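Local structure of Lin0012 protein (Listeria innocua, 3K17) at residues A[270-282]-A[298-312]. The protein probably phosphorylates phosphomevalonate with ATP, a step of the mevalonate route to isopentenyl diphosphate, as a member of the GHMP kinase family. Residues are numbered along the deposited sequence; the frame is centred on the assembly and turned at random.
Sequences LYSSIKENRRILQ and KELADSAENMGGAGK
Helix 270-282 packs against strand 310-312, the segment axes approaching to 7.1 Å, while helix 298-306 runs roughly antiparallel to it, at 154°, with the axes 11.9 Å apart. That wider gap is bridged by R278, whose extended chain, CG anti to the backbone N (chi1 175°), carries its guanidinium into a hole formed by K298, A301, D302 and E305. The methyl of A301 lies over the centre of one guanidinium face, and the carboxylates come to its edge. R278 NH1 and NH2 both grip D302 OD1, NH2 at 2.8 Å, and R278 NH1 also reaches E305 OE2 at 2.6 Å. R279, bent at chi2, sets its guanidinium plane 16° from that of the E305 carboxylate and forms a salt bridge from NH2 to E305 OE1; K298 NZ bonds D302 OD2, completing a network in which each carboxylate has two basic partners. In the C-terminal domain of this GHMP kinase fold, the strand lies, within the chain, at the edge of a four-stranded antiparallel sheet, and a Schellman motif at G308 ends helix 298-306. Away from the salt-bridge network, I274 CG2 meets A310 CB at 3.7 Å and also touches K312 CD. The K312 chain continues past L281 CD1, 3.8 Å from K312 CE, before NZ pairs with E20.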
ATOM      1  N   LEU A 270      17.959  49.683  23.538  1.00 26.30           N
ATOM      2  CA  LEU A 270      17.270  48.891  22.524  1.00 28.62           C
ATOM      3  C   LEU A 270      18.253  48.590  21.395  1.00 29.45           C
ATOM      4  O   LEU A 270      18.396  47.437  20.983  1.00 30.07           O
ATOM      5  CB  LEU A 270      16.053  49.646  21.974  1.00 28.33           C
ATOM      6  CG  LEU A 270      15.265  48.965  20.844  1.00 28.84           C
ATOM      7  CD1 LEU A 270      14.778  47.585  21.273  1.00 26.07           C
ATOM      8  CD2 LEU A 270      14.099  49.844  20.452  1.00 27.74           C
ATOM      9  N   TYR A 271      18.946  49.623  20.915  1.00 28.66           N
ATOM     10  CA  TYR A 271      19.916  49.455  19.831  1.00 29.16           C
ATOM     11  C   TYR A 271      21.005  48.440  20.158  1.00 29.86           C
ATOM     12  O   TYR A 271      21.274  47.529  19.376  1.00 29.27           O
ATOM     13  CB  TYR A 271      20.583  50.792  19.476  1.00 28.94           C
ATOM     14  CG  TYR A 271      19.624  51.881  19.049  1.00 27.27           C
ATOM     15  CD1 TYR A 271      18.644  51.640  18.084  1.00 28.80           C
ATOM     16  CD2 TYR A 271      19.698  53.155  19.611  1.00 28.05           C
ATOM     17  CE1 TYR A 271      17.755  52.648  17.690  1.00 27.97           C
ATOM     18  CE2 TYR A 271      18.818  54.168  19.228  1.00 27.10           C
ATOM     19  CZ  TYR A 271      17.849  53.909  18.271  1.00 28.24           C
ATOM     20  OH  TYR A 271      16.973  54.905  17.907  1.00 29.72           O
ATOM     21  N   SER A 272      21.639  48.600  21.314  1.00 31.12           N
ATOM     22  CA  SER A 272      22.698  47.686  21.709  1.00 30.91           C
ATOM     23  C   SER A 272      22.187  46.261  21.895  1.00 29.82           C
ATOM     24  O   SER A 272      22.890  45.310  21.583  1.00 32.26           O
ATOM     25  CB  SER A 272      23.379  48.183  22.991  1.00 32.36           C
ATOM     26  OG  SER A 272      22.428  48.475  23.997  1.00 34.67           O
ATOM     27  N   SER A 273      20.963  46.110  22.393  1.00 30.34           N
ATOM     28  CA  SER A 273      20.392  44.779  22.596  1.00 28.34           C
ATOM     29  C   SER A 273      20.172  44.078  21.258  1.00 27.05           C
ATOM     30  O   SER A 273      20.438  42.882  21.114  1.00 28.47           O
ATOM     31  CB  SER A 273      19.059  44.871  23.341  1.00 29.12           C
ATOM     32  OG  SER A 273      19.227  45.443  24.620  1.00 32.93           O
ATOM     33  N   ILE A 274      19.675  44.823  20.280  1.00 26.50           N
ATOM     34  CA  ILE A 274      19.438  44.262  18.956  1.00 25.08           C
ATOM     35  C   ILE A 274      20.771  43.831  18.332  1.00 26.66           C
ATOM     36  O   ILE A 274      20.877  42.742  17.756  1.00 24.19           O
ATOM     37  CB  ILE A 274      18.731  45.289  18.048  1.00 24.49           C
ATOM     38  CG1 ILE A 274      17.314  45.553  18.571  1.00 22.81           C
ATOM     39  CG2 ILE A 274      18.681  44.786  16.617  1.00 23.53           C
ATOM     40  CD1 ILE A 274      16.412  44.323  18.587  1.00 26.60           C
ATOM     41  N   LYS A 275      21.793  44.675  18.465  1.00 27.24           N
ATOM     42  CA  LYS A 275      23.103  44.354  17.910  1.00 28.46           C
ATOM     43  C   LYS A 275      23.616  43.064  18.527  1.00 28.75           C
ATOM     44  O   LYS A 275      24.141  42.194  17.827  1.00 28.46           O
ATOM     45  CB  LYS A 275      24.109  45.474  18.188  1.00 30.38           C
ATOM     46  CG  LYS A 275      23.741  46.833  17.625  1.00 32.56           C
ATOM     47  CD  LYS A 275      24.912  47.802  17.808  1.00 36.55           C
ATOM     48  CE  LYS A 275      24.463  49.250  17.763  1.00 37.94           C
ATOM     49  NZ  LYS A 275      23.776  49.568  16.491  1.00 40.95           N
ATOM     50  N   GLU A 276      23.459  42.936  19.841  1.00 29.29           N
ATOM     51  CA  GLU A 276      23.910  41.737  20.537  1.00 29.16           C
ATOM     52  C   GLU A 276      23.102  40.515  20.110  1.00 28.45           C
ATOM     53  O   GLU A 276      23.665  39.438  19.893  1.00 28.67           O
ATOM     54  CB  GLU A 276      23.799  41.915  22.054  1.00 31.29           C
ATOM     55  CG  GLU A 276      24.657  43.037  22.623  1.00 34.52           C
ATOM     56  CD  GLU A 276      24.677  43.022  24.138  1.00 38.32           C
ATOM     57  OE1 GLU A 276      25.161  42.024  24.706  1.00 39.73           O
ATOM     58  OE2 GLU A 276      24.209  43.997  24.763  1.00 39.92           O
ATOM     59  N   ASN A 277      21.784  40.673  19.996  1.00 27.72           N
ATOM     60  CA  ASN A 277      20.947  39.548  19.582  1.00 26.78           C
ATOM     61  C   ASN A 277      21.417  39.113  18.200  1.00 25.05           C
ATOM     62  O   ASN A 277      21.586  37.927  17.935  1.00 26.08           O
ATOM     63  CB  ASN A 277      19.468  39.947  19.518  1.00 24.79           C
ATOM     64  CG  ASN A 277      18.534  38.745  19.590  1.00 23.41           C
ATOM     65  OD1 ASN A 277      18.936  37.612  19.323  1.00 26.35           O
ATOM     66  ND2 ASN A 277      17.278  38.990  19.944  1.00 24.71           N
ATOM     67  N   ARG A 278      21.631  40.086  17.321  1.00 28.28           N
ATOM     68  CA  ARG A 278      22.094  39.791  15.972  1.00 29.76           C
ATOM     69  C   ARG A 278      23.370  38.967  16.029  1.00 30.23           C
ATOM     70  O   ARG A 278      23.524  37.995  15.298  1.00 31.14           O
ATOM     71  CB  ARG A 278      22.379  41.081  15.195  1.00 30.10           C
ATOM     72  CG  ARG A 278      22.983  40.821  13.813  1.00 29.08           C
ATOM     73  CD  ARG A 278      23.469  42.084  13.123  1.00 27.73           C
ATOM     74  NE  ARG A 278      24.032  41.763  11.814  1.00 28.18           N
ATOM     75  CZ  ARG A 278      24.750  42.598  11.067  1.00 28.47           C
ATOM     76  NH1 ARG A 278      25.007  43.829  11.487  1.00 26.41           N
ATOM     77  NH2 ARG A 278      25.224  42.195   9.895  1.00 28.41           N
ATOM     78  N   ARG A 279      24.279  39.366  16.911  1.00 32.31           N
ATOM     79  CA  ARG A 279      25.560  38.692  17.057  1.00 33.61           C
ATOM     80  C   ARG A 279      25.458  37.230  17.464  1.00 33.22           C
ATOM     81  O   ARG A 279      26.066  36.368  16.828  1.00 33.25           O
ATOM     82  CB  ARG A 279      26.440  39.444  18.063  1.00 38.29           C
ATOM     83  CG  ARG A 279      26.720  40.904  17.692  1.00 42.76           C
ATOM     84  CD  ARG A 279      27.293  41.026  16.287  1.00 46.35           C
ATOM     85  NE  ARG A 279      27.774  42.374  15.979  1.00 49.75           N
ATOM     86  CZ  ARG A 279      27.003  43.450  15.838  1.00 50.66           C
ATOM     87  NH1 ARG A 279      25.686  43.361  15.975  1.00 49.88           N
ATOM     88  NH2 ARG A 279      27.554  44.620  15.543  1.00 51.76           N
ATOM     89  N   ILE A 280      24.692  36.939  18.512  1.00 31.65           N
ATOM     90  CA  ILE A 280      24.569  35.555  18.962  1.00 30.79           C
ATOM     91  C   ILE A 280      23.880  34.676  17.922  1.00 30.52           C
ATOM     92  O   ILE A 280      24.121  33.475  17.863  1.00 28.49           O
ATOM     93  CB  ILE A 280      23.813  35.451  20.310  1.00 31.87           C
ATOM     94  CG1 ILE A 280      22.344  35.836  20.134  1.00 31.22           C
ATOM     95  CG2 ILE A 280      24.471  36.367  21.339  1.00 31.69           C
ATOM     96  CD1 ILE A 280      21.528  35.654  21.396  1.00 31.42           C
ATOM     97  N   LEU A 281      23.022  35.275  17.101  1.00 31.57           N
ATOM     98  CA  LEU A 281      22.338  34.515  16.059  1.00 32.00           C
ATOM     99  C   LEU A 281      23.343  34.230  14.950  1.00 34.64           C
ATOM    100  O   LEU A 281      23.293  33.182  14.309  1.00 35.21           O
ATOM    101  CB  LEU A 281      21.132  35.298  15.522  1.00 28.37           C
ATOM    102  CG  LEU A 281      19.894  35.291  16.435  1.00 25.60           C
ATOM    103  CD1 LEU A 281      18.851  36.270  15.932  1.00 24.02           C
ATOM    104  CD2 LEU A 281      19.324  33.886  16.499  1.00 23.87           C
ATOM    105  N   GLN A 282      24.266  35.166  14.737  1.00 36.37           N
ATOM    106  CA  GLN A 282      25.306  34.993  13.728  1.00 37.66           C
ATOM    107  C   GLN A 282      26.199  33.854  14.202  1.00 38.38           C
ATOM    108  O   GLN A 282      26.590  32.989  13.422  1.00 39.01           O
ATOM    109  CB  GLN A 282      26.159  36.261  13.592  1.00 39.69           C
ATOM    110  CG  GLN A 282      25.437  37.495  13.071  1.00 39.53           C
ATOM    111  CD  GLN A 282      26.376  38.683  12.906  1.00 41.34           C
ATOM    112  OE1 GLN A 282      27.025  39.117  13.859  1.00 41.03           O
ATOM    113  NE2 GLN A 282      26.450  39.212  11.695  1.00 39.85           N
ATOM    114  N   LYS A 298      22.676  40.347   5.960  1.00 26.59           N
ATOM    115  CA  LYS A 298      23.858  40.980   6.531  1.00 28.17           C
ATOM    116  C   LYS A 298      23.898  42.438   6.086  1.00 28.52           C
ATOM    117  O   LYS A 298      24.080  43.345   6.901  1.00 28.80           O
ATOM    118  CB  LYS A 298      25.135  40.275   6.060  1.00 29.82           C
ATOM    119  CG  LYS A 298      26.420  40.929   6.578  1.00 32.21           C
ATOM    120  CD  LYS A 298      27.660  40.236   6.035  1.00 34.14           C
ATOM    121  CE  LYS A 298      28.916  40.689   6.774  1.00 36.77           C
ATOM    122  NZ  LYS A 298      29.141  42.162   6.694  1.00 36.58           N
ATOM    123  N   GLU A 299      23.729  42.658   4.785  1.00 27.13           N
ATOM    124  CA  GLU A 299      23.735  44.014   4.246  1.00 27.16           C
ATOM    125  C   GLU A 299      22.591  44.818   4.839  1.00 25.76           C
ATOM    126  O   GLU A 299      22.728  46.005   5.109  1.00 25.08           O
ATOM    127  CB  GLU A 299      23.604  43.987   2.721  1.00 30.97           C
ATOM    128  CG  GLU A 299      24.780  43.351   2.017  1.00 36.09           C
ATOM    129  CD  GLU A 299      26.095  43.970   2.445  1.00 40.73           C
ATOM    130  OE1 GLU A 299      26.217  45.213   2.368  1.00 43.74           O
ATOM    131  OE2 GLU A 299      27.004  43.218   2.860  1.00 42.80           O
ATOM    132  N   LEU A 300      21.455  44.164   5.042  1.00 25.33           N
ATOM    133  CA  LEU A 300      20.302  44.839   5.607  1.00 24.33           C
ATOM    134  C   LEU A 300      20.615  45.350   7.016  1.00 24.62           C
ATOM    135  O   LEU A 300      20.392  46.522   7.325  1.00 25.94           O
ATOM    136  CB  LEU A 300      19.105  43.880   5.622  1.00 23.66           C
ATOM    137  CG  LEU A 300      17.772  44.377   6.187  1.00 24.55           C
ATOM    138  CD1 LEU A 300      16.632  43.555   5.598  1.00 23.70           C
ATOM    139  CD2 LEU A 300      17.785  44.279   7.705  1.00 19.96           C
ATOM    140  N   ALA A 301      21.152  44.476   7.861  1.00 25.57           N
ATOM    141  CA  ALA A 301      21.481  44.848   9.232  1.00 27.01           C
ATOM    142  C   ALA A 301      22.670  45.802   9.305  1.00 27.37           C
ATOM    143  O   ALA A 301      22.673  46.731  10.110  1.00 27.06           O
ATOM    144  CB  ALA A 301      21.757  43.598  10.067  1.00 25.50           C
ATOM    145  N   ASP A 302      23.682  45.578   8.475  1.00 28.29           N
ATOM    146  CA  ASP A 302      24.842  46.464   8.488  1.00 30.78           C
ATOM    147  C   ASP A 302      24.442  47.895   8.179  1.00 31.69           C
ATOM    148  O   ASP A 302      24.856  48.828   8.867  1.00 32.72           O
ATOM    149  CB  ASP A 302      25.895  46.003   7.485  1.00 31.82           C
ATOM    150  CG  ASP A 302      26.657  44.794   7.968  1.00 33.07           C
ATOM    151  OD1 ASP A 302      26.649  44.549   9.192  1.00 33.94           O
ATOM    152  OD2 ASP A 302      27.273  44.098   7.134  1.00 35.92           O
ATOM    153  N   SER A 303      23.628  48.072   7.144  1.00 32.31           N
ATOM    154  CA  SER A 303      23.188  49.405   6.770  1.00 32.23           C
ATOM    155  C   SER A 303      22.373  50.038   7.897  1.00 32.40           C
ATOM    156  O   SER A 303      22.435  51.250   8.117  1.00 30.42           O
ATOM    157  CB  SER A 303      22.375  49.345   5.473  1.00 33.99           C
ATOM    158  OG  SER A 303      21.403  48.316   5.527  1.00 41.87           O
ATOM    159  N   ALA A 304      21.610  49.218   8.617  1.00 31.92           N
ATOM    160  CA  ALA A 304      20.809  49.720   9.727  1.00 30.71           C
ATOM    161  C   ALA A 304      21.754  50.235  10.809  1.00 31.95           C
ATOM    162  O   ALA A 304      21.511  51.269  11.425  1.00 31.48           O
ATOM    163  CB  ALA A 304      19.930  48.610  10.287  1.00 31.17           C
ATOM    164  N   GLU A 305      22.838  49.504  11.031  1.00 32.90           N
ATOM    165  CA  GLU A 305      23.817  49.887  12.034  1.00 35.04           C
ATOM    166  C   GLU A 305      24.647  51.099  11.604  1.00 36.35           C
ATOM    167  O   GLU A 305      24.868  52.015  12.395  1.00 36.43           O
ATOM    168  CB  GLU A 305      24.721  48.695  12.351  1.00 34.66           C
ATOM    169  CG  GLU A 305      24.017  47.610  13.160  1.00 36.35           C
ATOM    170  CD  GLU A 305      24.924  46.446  13.494  1.00 37.50           C
ATOM    171  OE1 GLU A 305      26.134  46.682  13.685  1.00 40.25           O
ATOM    172  OE2 GLU A 305      24.432  45.300  13.582  1.00 36.29           O
ATOM    173  N   ASN A 306      25.093  51.113  10.350  1.00 38.10           N
ATOM    174  CA  ASN A 306      25.887  52.229   9.848  1.00 39.45           C
ATOM    175  C   ASN A 306      25.094  53.527   9.879  1.00 40.73           C
ATOM    176  O   ASN A 306      25.667  54.613   9.976  1.00 40.16           O
ATOM    177  CB  ASN A 306      26.348  51.965   8.415  1.00 39.52           C
ATOM    178  CG  ASN A 306      27.230  50.744   8.304  1.00 41.17           C
ATOM    179  OD1 ASN A 306      28.025  50.456   9.199  1.00 41.70           O
ATOM    180  ND2 ASN A 306      27.105  50.023   7.198  1.00 41.60           N
HETATM  181  N   MSE A 307      23.772  53.408   9.804  1.00 42.06           N
HETATM  182  CA  MSE A 307      22.900  54.573   9.802  1.00 42.77           C
HETATM  183  C   MSE A 307      22.663  55.102  11.214  1.00 41.62           C
HETATM  184  O   MSE A 307      21.958  56.094  11.402  1.00 39.98           O
HETATM  185  CB  MSE A 307      21.562  54.215   9.153  1.00 48.52           C
HETATM  186  CG  MSE A 307      20.876  55.370   8.448  1.00 54.73           C
HETATM  187 SE   MSE A 307      21.908  56.014   6.940  1.00 67.03          SE
HETATM  188  CE  MSE A 307      21.465  54.634   5.662  1.00 62.10           C
ATOM    189  N   GLY A 308      23.242  54.430  12.206  1.00 40.49           N
ATOM    190  CA  GLY A 308      23.079  54.867  13.581  1.00 39.06           C
ATOM    191  C   GLY A 308      22.176  54.006  14.449  1.00 38.93           C
ATOM    192  O   GLY A 308      22.229  54.101  15.673  1.00 38.43           O
ATOM    193  N   GLY A 309      21.352  53.163  13.830  1.00 36.64           N
ATOM    194  CA  GLY A 309      20.451  52.317  14.597  1.00 32.80           C
ATOM    195  C   GLY A 309      20.937  50.889  14.760  1.00 31.43           C
ATOM    196  O   GLY A 309      22.115  50.654  15.015  1.00 31.53           O
ATOM    197  N   ALA A 310      20.019  49.934  14.621  1.00 27.20           N
ATOM    198  CA  ALA A 310      20.346  48.517  14.736  1.00 25.03           C
ATOM    199  C   ALA A 310      19.371  47.713  13.876  1.00 23.03           C
ATOM    200  O   ALA A 310      18.261  48.166  13.592  1.00 21.84           O
ATOM    201  CB  ALA A 310      20.265  48.071  16.191  1.00 23.79           C
ATOM    202  N   GLY A 311      19.791  46.527  13.455  1.00 22.34           N
ATOM    203  CA  GLY A 311      18.941  45.706  12.618  1.00 22.10           C
ATOM    204  C   GLY A 311      19.298  44.241  12.716  1.00 22.42           C
ATOM    205  O   GLY A 311      20.338  43.890  13.274  1.00 21.82           O
ATOM    206  N   LYS A 312      18.444  43.380  12.165  1.00 20.99           N
ATOM    207  CA  LYS A 312      18.689  41.944  12.224  1.00 19.63           C
ATOM    208  C   LYS A 312      17.631  41.177  11.450  1.00 19.34           C
ATOM    209  O   LYS A 312      16.638  41.744  11.003  1.00 19.44           O
ATOM    210  CB  LYS A 312      18.676  41.466  13.685  1.00 18.89           C
ATOM    211  CG  LYS A 312      17.387  41.802  14.435  1.00 18.85           C
ATOM    212  CD  LYS A 312      17.369  41.246  15.867  1.00 19.65           C
ATOM    213  CE  LYS A 312      17.181  39.728  15.916  1.00 19.30           C
ATOM    214  NZ  LYS A 312      15.763  39.295  15.695  1.00 18.91           N
TER